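Local atomic coordinates of cobalamin biosynthesis protein CobN (Mycobacterium tuberculosis, PDB entry 7C6O), a protein that serves as the large catalytic subunit of cobaltochelatase, which probably inserts cobalt into the corrin ring of hydrogenobyrinic acid a,c-diamide at the expense of ATP during cobalamin biosynthesis. Residues D816-P828 against L836-K848. Residues are numbered along the deposited sequence; the frame is centred on the assembly and turned at random.
Sequences DGRFIPAGPSGSP and LPTGRNFYSVDPK
Tyr843 lays one ring face over the Gly823-Pro824 peptide: Gly823 O sits 3.3 Å above the ring plane, offset toward the rim, and Pro824 CA lies 4.2 Å from the ring centroid, only 17° off the normal, a CH-pi contact. Ala822 CB meets the same ring at its edge, 3.9 Å from Tyr843 CD2. Beyond the ring, Pro824 CG packs against the phenol oxygen, which is hydrogen-bonded to the Ala262 carbonyl. A second flat group, the Arg840 guanidinium, is sandwiched. Gly823 CA covers the centre of one face, 3.6 Å above its plane, and Pro837 CD covers the opposite face; the bend at chi3 (-71°) turns the group there, and NH2 is hydrogen-bonded to Asn834. These contacts join two arms of the long loop linking helices 807-815 and 853-874. The arms run parallel, Ala822 lying beside Asn841 and Ser825 beside Ser844. Alternate residues supply the backbone bonds: Asn841 N to Pro821 O at 2.9 Å and Tyr843 N to Gly823 O at 2.8 Å. Ser825 OG, held between the backbone N and the carbonyl carbon (chi1 54°), donates to Tyr843 O at 2.7 Å, while Ser825 CB makes a CH-pi contact over one Phe842 face, 3.9 Å from the ring centroid. The Phe842 side chain also touches Leu609 and Asp611. At the other end, Ile820 CG2 packs against Asn841 CB, and a water bridges Ile820 O to Asn841 ND2; Asn841 OD1 accepts from Lys602.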
ATOM      1  N   ASP A 816       0.221  22.324  10.444  1.00 20.16           N
ATOM      2  CA  ASP A 816       1.035  23.526  10.354  1.00 20.23           C
ATOM      3  C   ASP A 816       1.923  23.540   9.118  1.00 21.68           C
ATOM      4  O   ASP A 816       2.750  24.445   8.977  1.00 22.18           O
ATOM      5  CB  ASP A 816       1.901  23.662  11.605  1.00 23.40           C
ATOM      6  CG  ASP A 816       1.633  24.939  12.356  0.42 30.61           C
ATOM      7  OD1 ASP A 816       0.585  25.020  13.029  0.67 33.06           O
ATOM      8  OD2 ASP A 816       2.472  25.861  12.269  0.65 33.16           O
ATOM      9  N   GLY A 817       1.785  22.554   8.237  1.00 20.90           N
ATOM     10  CA  GLY A 817       2.584  22.518   7.030  1.00 18.90           C
ATOM     11  C   GLY A 817       4.054  22.248   7.254  1.00 20.40           C
ATOM     12  O   GLY A 817       4.889  22.713   6.474  1.00 20.47           O
ATOM     13  N   ARG A 818       4.400  21.515   8.305  1.00 20.42           N
ATOM     14  CA  ARG A 818       5.789  21.165   8.544  1.00 19.93           C
ATOM     15  C   ARG A 818       6.116  19.836   7.873  1.00 19.87           C
ATOM     16  O   ARG A 818       5.227  19.082   7.470  1.00 21.74           O
ATOM     17  CB  ARG A 818       6.073  21.101  10.043  1.00 23.62           C
ATOM     18  CG  ARG A 818       5.680  22.383  10.761  1.00 30.08           C
ATOM     19  CD  ARG A 818       6.448  22.574  12.051  1.00 36.25           C
ATOM     20  NE  ARG A 818       6.202  23.890  12.637  1.00 37.45           N
ATOM     21  CZ  ARG A 818       6.999  24.943  12.475  1.00 39.72           C
ATOM     22  NH1 ARG A 818       8.103  24.839  11.745  1.00 38.07           N
ATOM     23  NH2 ARG A 818       6.695  26.100  13.048  1.00 39.74           N
ATOM     24  N   PHE A 819       7.410  19.565   7.732  1.00 17.34           N
ATOM     25  CA  PHE A 819       7.835  18.308   7.133  1.00 16.08           C
ATOM     26  C   PHE A 819       7.604  17.162   8.111  1.00 19.13           C
ATOM     27  O   PHE A 819       8.054  17.212   9.260  1.00 18.64           O
ATOM     28  CB  PHE A 819       9.309  18.374   6.731  1.00 15.68           C
ATOM     29  CG  PHE A 819       9.829  17.095   6.135  1.00 19.17           C
ATOM     30  CD1 PHE A 819       9.531  16.755   4.826  1.00 20.62           C
ATOM     31  CD2 PHE A 819      10.612  16.232   6.886  1.00 21.30           C
ATOM     32  CE1 PHE A 819      10.005  15.574   4.270  1.00 19.02           C
ATOM     33  CE2 PHE A 819      11.091  15.049   6.340  1.00 23.05           C
ATOM     34  CZ  PHE A 819      10.787  14.721   5.030  1.00 22.77           C
ATOM     35  N   ILE A 820       6.900  16.132   7.656  1.00 15.74           N
ATOM     36  CA  ILE A 820       6.603  14.952   8.464  1.00 17.64           C
ATOM     37  C   ILE A 820       7.610  13.867   8.100  1.00 17.18           C
ATOM     38  O   ILE A 820       7.597  13.388   6.956  1.00 17.98           O
ATOM     39  CB  ILE A 820       5.163  14.465   8.247  1.00 18.65           C
ATOM     40  CG1 ILE A 820       4.173  15.599   8.516  1.00 18.52           C
ATOM     41  CG2 ILE A 820       4.865  13.266   9.144  1.00 17.74           C
ATOM     42  CD1 ILE A 820       4.279  16.188   9.906  1.00 19.04           C
ATOM     43  N   PRO A 821       8.482  13.453   9.019  1.00 20.69           N
ATOM     44  CA  PRO A 821       9.525  12.487   8.659  1.00 19.60           C
ATOM     45  C   PRO A 821       8.929  11.151   8.249  1.00 18.92           C
ATOM     46  O   PRO A 821       7.883  10.730   8.747  1.00 16.31           O
ATOM     47  CB  PRO A 821      10.351  12.361   9.943  1.00 24.01           C
ATOM     48  CG  PRO A 821       9.398  12.728  11.033  1.00 29.56           C
ATOM     49  CD  PRO A 821       8.513  13.797  10.450  1.00 26.34           C
ATOM     50  N   ALA A 822       9.608  10.489   7.316  1.00 17.24           N
ATOM     51  CA  ALA A 822       9.187   9.186   6.831  1.00 16.87           C
ATOM     52  C   ALA A 822       9.877   8.067   7.605  1.00 18.55           C
ATOM     53  O   ALA A 822      10.865   8.279   8.312  1.00 19.33           O
ATOM     54  CB  ALA A 822       9.482   9.043   5.338  1.00 12.80           C
ATOM     55  N   GLY A 823       9.333   6.864   7.460  1.00 17.45           N
ATOM     56  CA  GLY A 823       9.874   5.692   8.103  1.00 18.82           C
ATOM     57  C   GLY A 823       9.325   4.425   7.484  1.00 18.15           C
ATOM     58  O   GLY A 823       8.375   4.456   6.698  1.00 16.98           O
ATOM     59  N   PRO A 824       9.919   3.284   7.815  1.00 17.55           N
ATOM     60  CA  PRO A 824       9.430   2.015   7.269  1.00 16.90           C
ATOM     61  C   PRO A 824       8.071   1.644   7.845  1.00 13.71           C
ATOM     62  O   PRO A 824       7.628   2.172   8.868  1.00 15.26           O
ATOM     63  CB  PRO A 824      10.504   1.004   7.694  1.00 13.96           C
ATOM     64  CG  PRO A 824      11.702   1.832   8.039  1.00 16.06           C
ATOM     65  CD  PRO A 824      11.150   3.107   8.598  1.00 17.76           C
ATOM     66  N   SER A 825       7.413   0.707   7.166  1.00 13.93           N
ATOM     67  CA  SER A 825       6.111   0.200   7.574  1.00 13.85           C
ATOM     68  C   SER A 825       6.158  -1.320   7.656  1.00 13.89           C
ATOM     69  O   SER A 825       7.034  -1.968   7.080  1.00 11.40           O
ATOM     70  CB  SER A 825       5.010   0.643   6.604  1.00 12.86           C
ATOM     71  OG  SER A 825       5.332   0.280   5.272  1.00 13.75           O
ATOM     72  N   GLY A 826       5.203  -1.884   8.380  1.00 13.49           N
ATOM     73  CA  GLY A 826       5.145  -3.306   8.621  1.00 15.06           C
ATOM     74  C   GLY A 826       4.778  -3.577  10.063  1.00 15.64           C
ATOM     75  O   GLY A 826       4.423  -2.673  10.818  1.00 14.35           O
ATOM     76  N   SER A 827       4.876  -4.851  10.452  1.00 13.23           N
ATOM     77  CA  SER A 827       4.454  -5.284  11.778  1.00 12.53           C
ATOM     78  C   SER A 827       5.644  -5.334  12.720  1.00 14.55           C
ATOM     79  O   SER A 827       6.613  -6.057  12.438  1.00 14.13           O
ATOM     80  CB  SER A 827       3.791  -6.653  11.707  1.00 13.64           C
ATOM     81  OG  SER A 827       3.639  -7.205  13.007  1.00 13.60           O
ATOM     82  N   PRO A 828       5.616  -4.617  13.847  1.00 13.30           N
ATOM     83  CA  PRO A 828       6.683  -4.768  14.845  1.00 17.06           C
ATOM     84  C   PRO A 828       6.630  -6.092  15.591  1.00 18.41           C
ATOM     85  O   PRO A 828       7.500  -6.346  16.431  1.00 21.36           O
ATOM     86  CB  PRO A 828       6.440  -3.585  15.793  1.00 17.04           C
ATOM     87  CG  PRO A 828       4.966  -3.344  15.700  1.00 14.90           C
ATOM     88  CD  PRO A 828       4.582  -3.655  14.272  1.00 14.22           C
ATOM     89  N   LEU A 836       9.016   1.157  14.102  1.00 16.10           N
ATOM     90  CA  LEU A 836       8.916   2.084  15.214  1.00 13.82           C
ATOM     91  C   LEU A 836      10.095   3.053  15.175  1.00 15.17           C
ATOM     92  O   LEU A 836      11.199   2.680  14.763  1.00 14.36           O
ATOM     93  CB  LEU A 836       8.904   1.327  16.539  1.00 15.16           C
ATOM     94  CG  LEU A 836       7.933   0.143  16.612  1.00 15.30           C
ATOM     95  CD1 LEU A 836       8.038  -0.587  17.951  1.00 14.95           C
ATOM     96  CD2 LEU A 836       6.504   0.608  16.361  1.00 16.86           C
ATOM     97  N   PRO A 837       9.911   4.317  15.586  1.00 15.99           N
ATOM     98  CA  PRO A 837       8.698   4.901  16.167  1.00 15.52           C
ATOM     99  C   PRO A 837       7.587   5.174  15.160  1.00 16.11           C
ATOM    100  O   PRO A 837       7.836   5.284  13.956  1.00 14.07           O
ATOM    101  CB  PRO A 837       9.206   6.219  16.751  1.00 18.14           C
ATOM    102  CG  PRO A 837      10.292   6.615  15.814  1.00 17.39           C
ATOM    103  CD  PRO A 837      10.982   5.322  15.452  1.00 19.42           C
ATOM    104  N   THR A 838       6.364   5.288  15.665  1.00 17.77           N
ATOM    105  CA  THR A 838       5.244   5.714  14.841  1.00 16.94           C
ATOM    106  C   THR A 838       5.230   7.241  14.782  1.00 17.39           C
ATOM    107  O   THR A 838       6.184   7.912  15.185  1.00 18.21           O
ATOM    108  CB  THR A 838       3.936   5.135  15.374  1.00 15.72           C
ATOM    109  OG1 THR A 838       3.790   5.472  16.758  1.00 14.93           O
ATOM    110  CG2 THR A 838       3.925   3.617  15.220  1.00 17.14           C
ATOM    111  N   GLY A 839       4.138   7.812  14.282  1.00 15.98           N
ATOM    112  CA  GLY A 839       4.092   9.239  14.047  1.00 16.75           C
ATOM    113  C   GLY A 839       4.805   9.684  12.793  1.00 18.26           C
ATOM    114  O   GLY A 839       5.172  10.858  12.686  1.00 19.41           O
ATOM    115  N   ARG A 840       5.008   8.784  11.834  1.00 17.59           N
ATOM    116  CA  ARG A 840       5.766   9.067  10.626  1.00 16.82           C
ATOM    117  C   ARG A 840       4.919   8.796   9.386  1.00 17.01           C
ATOM    118  O   ARG A 840       3.973   8.003   9.407  1.00 16.94           O
ATOM    119  CB  ARG A 840       7.054   8.229  10.582  1.00 16.86           C
ATOM    120  CG  ARG A 840       8.002   8.504  11.742  1.00 17.47           C
ATOM    121  CD  ARG A 840       9.318   7.748  11.597  1.00 17.65           C
ATOM    122  NE  ARG A 840       9.157   6.311  11.803  1.00 18.36           N
ATOM    123  CZ  ARG A 840      10.155   5.432  11.759  1.00 20.36           C
ATOM    124  NH1 ARG A 840      11.395   5.837  11.515  1.00 21.55           N
ATOM    125  NH2 ARG A 840       9.912   4.144  11.958  1.00 15.96           N
ATOM    126  N   ASN A 841       5.274   9.474   8.295  1.00 14.41           N
ATOM    127  CA  ASN A 841       4.613   9.296   7.000  1.00 13.88           C
ATOM    128  C   ASN A 841       5.314   8.151   6.279  1.00 16.43           C
ATOM    129  O   ASN A 841       6.275   8.358   5.537  1.00 17.22           O
ATOM    130  CB  ASN A 841       4.663  10.595   6.204  1.00 13.99           C
ATOM    131  CG  ASN A 841       3.981  10.483   4.857  1.00 13.55           C
ATOM    132  OD1 ASN A 841       3.207   9.558   4.615  1.00 14.35           O
ATOM    133  ND2 ASN A 841       4.264  11.434   3.970  1.00 11.54           N
ATOM    134  N   PHE A 842       4.827   6.927   6.482  1.00 14.97           N
ATOM    135  CA  PHE A 842       5.673   5.782   6.174  1.00 14.42           C
ATOM    136  C   PHE A 842       5.828   5.563   4.669  1.00 15.14           C
ATOM    137  O   PHE A 842       5.016   6.005   3.851  1.00 12.34           O
ATOM    138  CB  PHE A 842       5.172   4.497   6.868  1.00 13.33           C
ATOM    139  CG  PHE A 842       3.772   4.029   6.481  1.00 14.34           C
ATOM    140  CD1 PHE A 842       3.436   3.715   5.171  1.00 12.96           C
ATOM    141  CD2 PHE A 842       2.826   3.802   7.470  1.00 13.35           C
ATOM    142  CE1 PHE A 842       2.167   3.252   4.849  1.00 13.33           C
ATOM    143  CE2 PHE A 842       1.557   3.333   7.158  1.00 13.58           C
ATOM    144  CZ  PHE A 842       1.227   3.059   5.851  1.00 13.99           C
ATOM    145  N   TYR A 843       6.922   4.894   4.313  1.00 13.96           N
ATOM    146  CA  TYR A 843       7.129   4.318   2.995  1.00 13.49           C
ATOM    147  C   TYR A 843       7.063   2.799   3.115  1.00 14.56           C
ATOM    148  O   TYR A 843       6.886   2.249   4.204  1.00 17.53           O
ATOM    149  CB  TYR A 843       8.458   4.787   2.394  1.00 14.40           C
ATOM    150  CG  TYR A 843       9.687   4.502   3.234  1.00 15.44           C
ATOM    151  CD1 TYR A 843      10.353   3.283   3.139  1.00 17.14           C
ATOM    152  CD2 TYR A 843      10.200   5.460   4.101  1.00 15.39           C
ATOM    153  CE1 TYR A 843      11.483   3.022   3.894  1.00 16.02           C
ATOM    154  CE2 TYR A 843      11.334   5.208   4.857  1.00 15.55           C
ATOM    155  CZ  TYR A 843      11.972   3.989   4.748  1.00 17.63           C
ATOM    156  OH  TYR A 843      13.100   3.734   5.498  1.00 18.82           O
ATOM    157  N   SER A 844       7.201   2.108   1.981  1.00 13.85           N
ATOM    158  CA  SER A 844       7.045   0.662   1.979  1.00 16.96           C
ATOM    159  C   SER A 844       8.320   0.030   1.443  1.00 18.39           C
ATOM    160  O   SER A 844       9.322  -0.055   2.168  1.00 16.60           O
ATOM    161  CB  SER A 844       5.792   0.251   1.198  1.00 13.10           C
ATOM    162  OG  SER A 844       5.789   0.800  -0.108  1.00 14.71           O
ATOM    163  N   VAL A 845       8.328  -0.439   0.194  1.00 17.30           N
ATOM    164  CA  VAL A 845       9.405  -1.274  -0.317  1.00 16.22           C
ATOM    165  C   VAL A 845       9.809  -0.808  -1.709  1.00 14.63           C
ATOM    166  O   VAL A 845       9.074  -0.092  -2.393  1.00 15.15           O
ATOM    167  CB  VAL A 845       9.001  -2.766  -0.361  1.00 15.58           C
ATOM    168  CG1 VAL A 845       8.680  -3.275   1.036  1.00 17.28           C
ATOM    169  CG2 VAL A 845       7.817  -2.974  -1.300  1.00 14.52           C
ATOM    170  N   ASP A 846      11.001  -1.221  -2.113  1.00 14.42           N
ATOM    171  CA  ASP A 846      11.418  -1.117  -3.504  1.00 15.31           C
ATOM    172  C   ASP A 846      10.613  -2.137  -4.294  1.00 12.91           C
ATOM    173  O   ASP A 846      10.823  -3.345  -4.112  1.00 14.45           O
ATOM    174  CB  ASP A 846      12.924  -1.374  -3.633  1.00 17.27           C
ATOM    175  CG  ASP A 846      13.418  -1.331  -5.074  1.00 18.92           C
ATOM    176  OD1 ASP A 846      12.622  -1.060  -5.997  1.00 19.62           O
ATOM    177  OD2 ASP A 846      14.625  -1.574  -5.284  1.00 21.18           O
ATOM    178  N   PRO A 847       9.689  -1.717  -5.162  1.00 13.52           N
ATOM    179  CA  PRO A 847       8.810  -2.687  -5.833  1.00 16.16           C
ATOM    180  C   PRO A 847       9.518  -3.555  -6.855  1.00 16.32           C
ATOM    181  O   PRO A 847       8.930  -4.547  -7.303  1.00 16.41           O
ATOM    182  CB  PRO A 847       7.757  -1.796  -6.499  1.00 16.00           C
ATOM    183  CG  PRO A 847       8.490  -0.513  -6.764  1.00 14.97           C
ATOM    184  CD  PRO A 847       9.430  -0.333  -5.599  1.00 12.96           C
ATOM    185  N   LYS A 848      10.745  -3.213  -7.247  1.00 16.49           N
ATOM    186  CA  LYS A 848      11.543  -4.047  -8.136  1.00 15.49           C
ATOM    187  C   LYS A 848      12.427  -5.031  -7.381  1.00 18.74           C
ATOM    188  O   LYS A 848      13.185  -5.776  -8.013  1.00 19.03           O
ATOM    189  CB  LYS A 848      12.408  -3.164  -9.047  1.00 15.26           C
ATOM    190  CG  LYS A 848      11.600  -2.282  -9.994  1.00 19.46           C
ATOM    191  CD  LYS A 848      12.450  -1.175 -10.607  1.00 21.95           C
ATOM    192  CE  LYS A 848      13.513  -1.733 -11.541  1.00 27.53           C
ATOM    193  NZ  LYS A 848      12.917  -2.418 -12.721  1.00 31.44           N
TER
HETATM  194  O   HOH W   1       6.259  13.560   4.789  1.00 14.81           O
HETATM  195  O   HOH W   2       9.087  -0.858   4.916  1.00 15.99           O